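Local coordinates for inorganic polyphosphate/ATP-glucomannokinase (PDB 1WOQ), which phosphorylates glucose and mannose, using inorganic polyphosphate or ATP as the phosphoryl donor, at residues Gln47-Ala55 against Val97-Asp105. Numbering follows the deposited sequence.
Sequences QPATPESVA and VDKSWLNTD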
loop_
_atom_site.group_PDB
_atom_site.type_symbol
_atom_site.label_atom_id
_atom_site.label_comp_id
_atom_site.label_asym_id
_atom_site.label_seq_id
_atom_site.Cartn_x
_atom_site.Cartn_y
_atom_site.Cartn_z
ATOM N N GLN A 47 -7.780 6.537 16.933
ATOM C CA GLN A 47 -6.975 5.772 17.871
ATOM C C GLN A 47 -7.749 5.520 19.158
ATOM O O GLN A 47 -8.183 6.458 19.828
ATOM C CB GLN A 47 -5.668 6.507 18.175
ATOM C CG GLN A 47 -4.762 6.659 16.960
ATOM C CD GLN A 47 -4.318 5.322 16.384
ATOM O OE1 GLN A 47 -3.775 5.260 15.281
ATOM N NE2 GLN A 47 -4.541 4.247 17.134
ATOM N N PRO A 48 -7.948 4.239 19.508
ATOM C CA PRO A 48 -7.473 3.086 18.737
ATOM C C PRO A 48 -8.179 2.960 17.388
ATOM O O PRO A 48 -9.300 3.434 17.221
ATOM C CB PRO A 48 -7.779 1.911 19.660
ATOM C CG PRO A 48 -9.038 2.353 20.331
ATOM C CD PRO A 48 -8.728 3.796 20.678
ATOM N N ALA A 49 -7.515 2.325 16.430
ATOM C CA ALA A 49 -8.090 2.142 15.106
ATOM C C ALA A 49 -8.835 0.812 15.057
ATOM O O ALA A 49 -8.307 -0.188 14.575
ATOM C CB ALA A 49 -6.992 2.174 14.046
ATOM N N THR A 50 -10.065 0.812 15.564
ATOM C CA THR A 50 -10.890 -0.392 15.584
ATOM C C THR A 50 -11.802 -0.437 14.369
ATOM O O THR A 50 -12.026 0.582 13.719
ATOM C CB THR A 50 -11.781 -0.435 16.836
ATOM O OG1 THR A 50 -12.706 0.659 16.797
ATOM C CG2 THR A 50 -10.935 -0.343 18.092
ATOM N N PRO A 51 -12.345 -1.622 14.049
ATOM C CA PRO A 51 -13.238 -1.757 12.899
ATOM C C PRO A 51 -14.316 -0.678 12.899
ATOM O O PRO A 51 -14.580 -0.046 11.881
ATOM C CB PRO A 51 -13.815 -3.155 13.083
ATOM C CG PRO A 51 -12.651 -3.900 13.664
ATOM C CD PRO A 51 -12.130 -2.928 14.701
ATOM N N GLU A 52 -14.929 -0.465 14.059
ATOM C CA GLU A 52 -15.984 0.531 14.183
ATOM C C GLU A 52 -15.511 1.965 13.942
ATOM O O GLU A 52 -16.137 2.702 13.184
ATOM C CB GLU A 52 -16.637 0.420 15.565
ATOM C CG GLU A 52 -17.664 1.498 15.858
ATOM C CD GLU A 52 -18.487 1.191 17.094
ATOM O OE1 GLU A 52 -19.259 0.209 17.062
ATOM O OE2 GLU A 52 -18.361 1.928 18.095
ATOM N N SER A 53 -14.408 2.357 14.575
ATOM C CA SER A 53 -13.889 3.715 14.418
ATOM C C SER A 53 -13.372 3.963 13.005
ATOM O O SER A 53 -13.597 5.029 12.429
ATOM C CB SER A 53 -12.770 3.989 15.431
ATOM O OG SER A 53 -11.609 3.227 15.147
ATOM N N VAL A 54 -12.681 2.977 12.451
ATOM C CA VAL A 54 -12.151 3.096 11.095
ATOM C C VAL A 54 -13.295 3.187 10.085
ATOM O O VAL A 54 -13.225 3.949 9.125
ATOM C CB VAL A 54 -11.253 1.891 10.747
ATOM C CG1 VAL A 54 -10.890 1.907 9.267
ATOM C CG2 VAL A 54 -9.989 1.937 11.601
ATOM N N ALA A 55 -14.349 2.407 10.300
ATOM C CA ALA A 55 -15.493 2.433 9.390
ATOM C C ALA A 55 -16.085 3.837 9.330
ATOM O O ALA A 55 -16.448 4.324 8.258
ATOM C CB ALA A 55 -16.553 1.436 9.848
ATOM N N VAL A 97 -1.988 -2.928 13.616
ATOM C CA VAL A 97 -3.315 -2.374 13.854
ATOM C C VAL A 97 -3.982 -3.194 14.955
ATOM O O VAL A 97 -3.500 -4.273 15.309
ATOM C CB VAL A 97 -4.188 -2.409 12.577
ATOM C CG1 VAL A 97 -3.560 -1.536 11.498
ATOM C CG2 VAL A 97 -4.341 -3.829 12.082
ATOM N N ASP A 98 -5.086 -2.688 15.499
ATOM C CA ASP A 98 -5.789 -3.391 16.572
ATOM C C ASP A 98 -6.099 -4.833 16.186
ATOM O O ASP A 98 -6.638 -5.099 15.109
ATOM C CB ASP A 98 -7.090 -2.670 16.921
ATOM C CG ASP A 98 -7.645 -3.103 18.261
ATOM O OD1 ASP A 98 -7.114 -2.645 19.295
ATOM O OD2 ASP A 98 -8.593 -3.910 18.285
ATOM N N LYS A 99 -5.783 -5.765 17.078
ATOM C CA LYS A 99 -6.013 -7.174 16.804
ATOM C C LYS A 99 -7.477 -7.565 16.609
ATOM O O LYS A 99 -7.767 -8.666 16.147
ATOM C CB LYS A 99 -5.364 -8.021 17.899
ATOM C CG LYS A 99 -3.856 -7.807 17.972
ATOM C CD LYS A 99 -3.198 -8.105 16.623
ATOM C CE LYS A 99 -1.749 -7.646 16.582
ATOM N NZ LYS A 99 -1.635 -6.159 16.639
ATOM N N SER A 100 -8.399 -6.664 16.942
ATOM C CA SER A 100 -9.818 -6.950 16.758
ATOM C C SER A 100 -10.120 -7.042 15.264
ATOM O O SER A 100 -11.190 -7.490 14.862
ATOM C CB SER A 100 -10.681 -5.855 17.399
ATOM O OG SER A 100 -10.456 -4.594 16.791
ATOM N N TRP A 101 -9.163 -6.617 14.444
ATOM C CA TRP A 101 -9.326 -6.671 13.000
ATOM C C TRP A 101 -9.246 -8.102 12.490
ATOM O O TRP A 101 -9.847 -8.441 11.471
ATOM C CB TRP A 101 -8.256 -5.821 12.309
ATOM C CG TRP A 101 -8.624 -4.381 12.197
ATOM C CD1 TRP A 101 -8.070 -3.336 12.873
ATOM C CD2 TRP A 101 -9.633 -3.825 11.348
ATOM N NE1 TRP A 101 -8.670 -2.157 12.494
ATOM C CE2 TRP A 101 -9.634 -2.430 11.560
ATOM C CE3 TRP A 101 -10.539 -4.372 10.428
ATOM C CZ2 TRP A 101 -10.506 -1.569 10.883
ATOM C CZ3 TRP A 101 -11.407 -3.516 9.755
ATOM C CH2 TRP A 101 -11.383 -2.131 9.987
ATOM N N LEU A 102 -8.506 -8.944 13.206
ATOM C CA LEU A 102 -8.353 -10.335 12.802
ATOM C C LEU A 102 -9.695 -11.030 12.604
ATOM O O LEU A 102 -10.582 -10.956 13.460
ATOM C CB LEU A 102 -7.516 -11.098 13.833
ATOM C CG LEU A 102 -6.052 -10.666 13.946
ATOM C CD1 LEU A 102 -5.353 -11.493 15.017
ATOM C CD2 LEU A 102 -5.357 -10.848 12.601
ATOM N N ASN A 103 -9.829 -11.697 11.462
ATOM C CA ASN A 103 -11.038 -12.430 11.097
ATOM C C ASN A 103 -12.254 -11.538 10.851
ATOM O O ASN A 103 -13.388 -12.013 10.812
ATOM C CB ASN A 103 -11.369 -13.472 12.168
ATOM C CG ASN A 103 -11.764 -14.807 11.573
ATOM O OD1 ASN A 103 -12.091 -15.750 12.296
ATOM N ND2 ASN A 103 -11.731 -14.897 10.246
ATOM N N THR A 104 -12.016 -10.245 10.684
ATOM C CA THR A 104 -13.099 -9.307 10.419
ATOM C C THR A 104 -13.394 -9.245 8.923
ATOM O O THR A 104 -12.479 -9.104 8.109
ATOM C CB THR A 104 -12.741 -7.883 10.903
ATOM O OG1 THR A 104 -12.721 -7.856 12.334
ATOM C CG2 THR A 104 -13.759 -6.862 10.390
ATOM N N ASP A 105 -14.667 -9.374 8.558
ATOM C CA ASP A 105 -15.055 -9.282 7.155
ATOM C C ASP A 105 -15.121 -7.780 6.894
ATOM O O ASP A 105 -16.168 -7.152 7.086
ATOM C CB ASP A 105 -16.435 -9.903 6.928
ATOM C CG ASP A 105 -16.795 -10.014 5.455
ATOM O OD1 ASP A 105 -16.316 -9.183 4.645
ATOM O OD2 ASP A 105 -17.573 -10.928 5.105
#
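Ala49 gives its backbone O to the indole of Trp101. The bond from Trp101 NE1 to Ala49 O is 2.9 Å long and bent, with an angle of 142° at the hydrogen, and the oxygen lies somewhat out of the ring plane. Ala49 is the centre of an inverse gamma turn, and CB of Asp98 packs against the same oxygen. Thr50 is the N-cap of helix 51-66. It forms a capping box with Ser53: Ser53 N donates to Thr50 OG1 and Thr50 N to Ser53 OG. The contact joins the start of this helix to the loop before helix 106-114, in the actin-like ATPase (ASKHA) fold of ROK-family sugar kinases. Pro51 lies over one face of Trp101. Its CA makes a CH-pi contact, 3.7 Å from the centroid of the six-membered ring. Its CD touches OG of Ser100 at 3.2 Å. Val54 meets the ring edge in plane, with CB 3.5 Å from CZ2 of Trp101. The indole reaches this position with chi1 at -85°, CG anti to the carbonyl carbon. A leucine in place of Trp101 would probably leave Ala49 O without its N-H donor and Pro51 without a flat partner. Leu109 touches both Pro51 and Trp101.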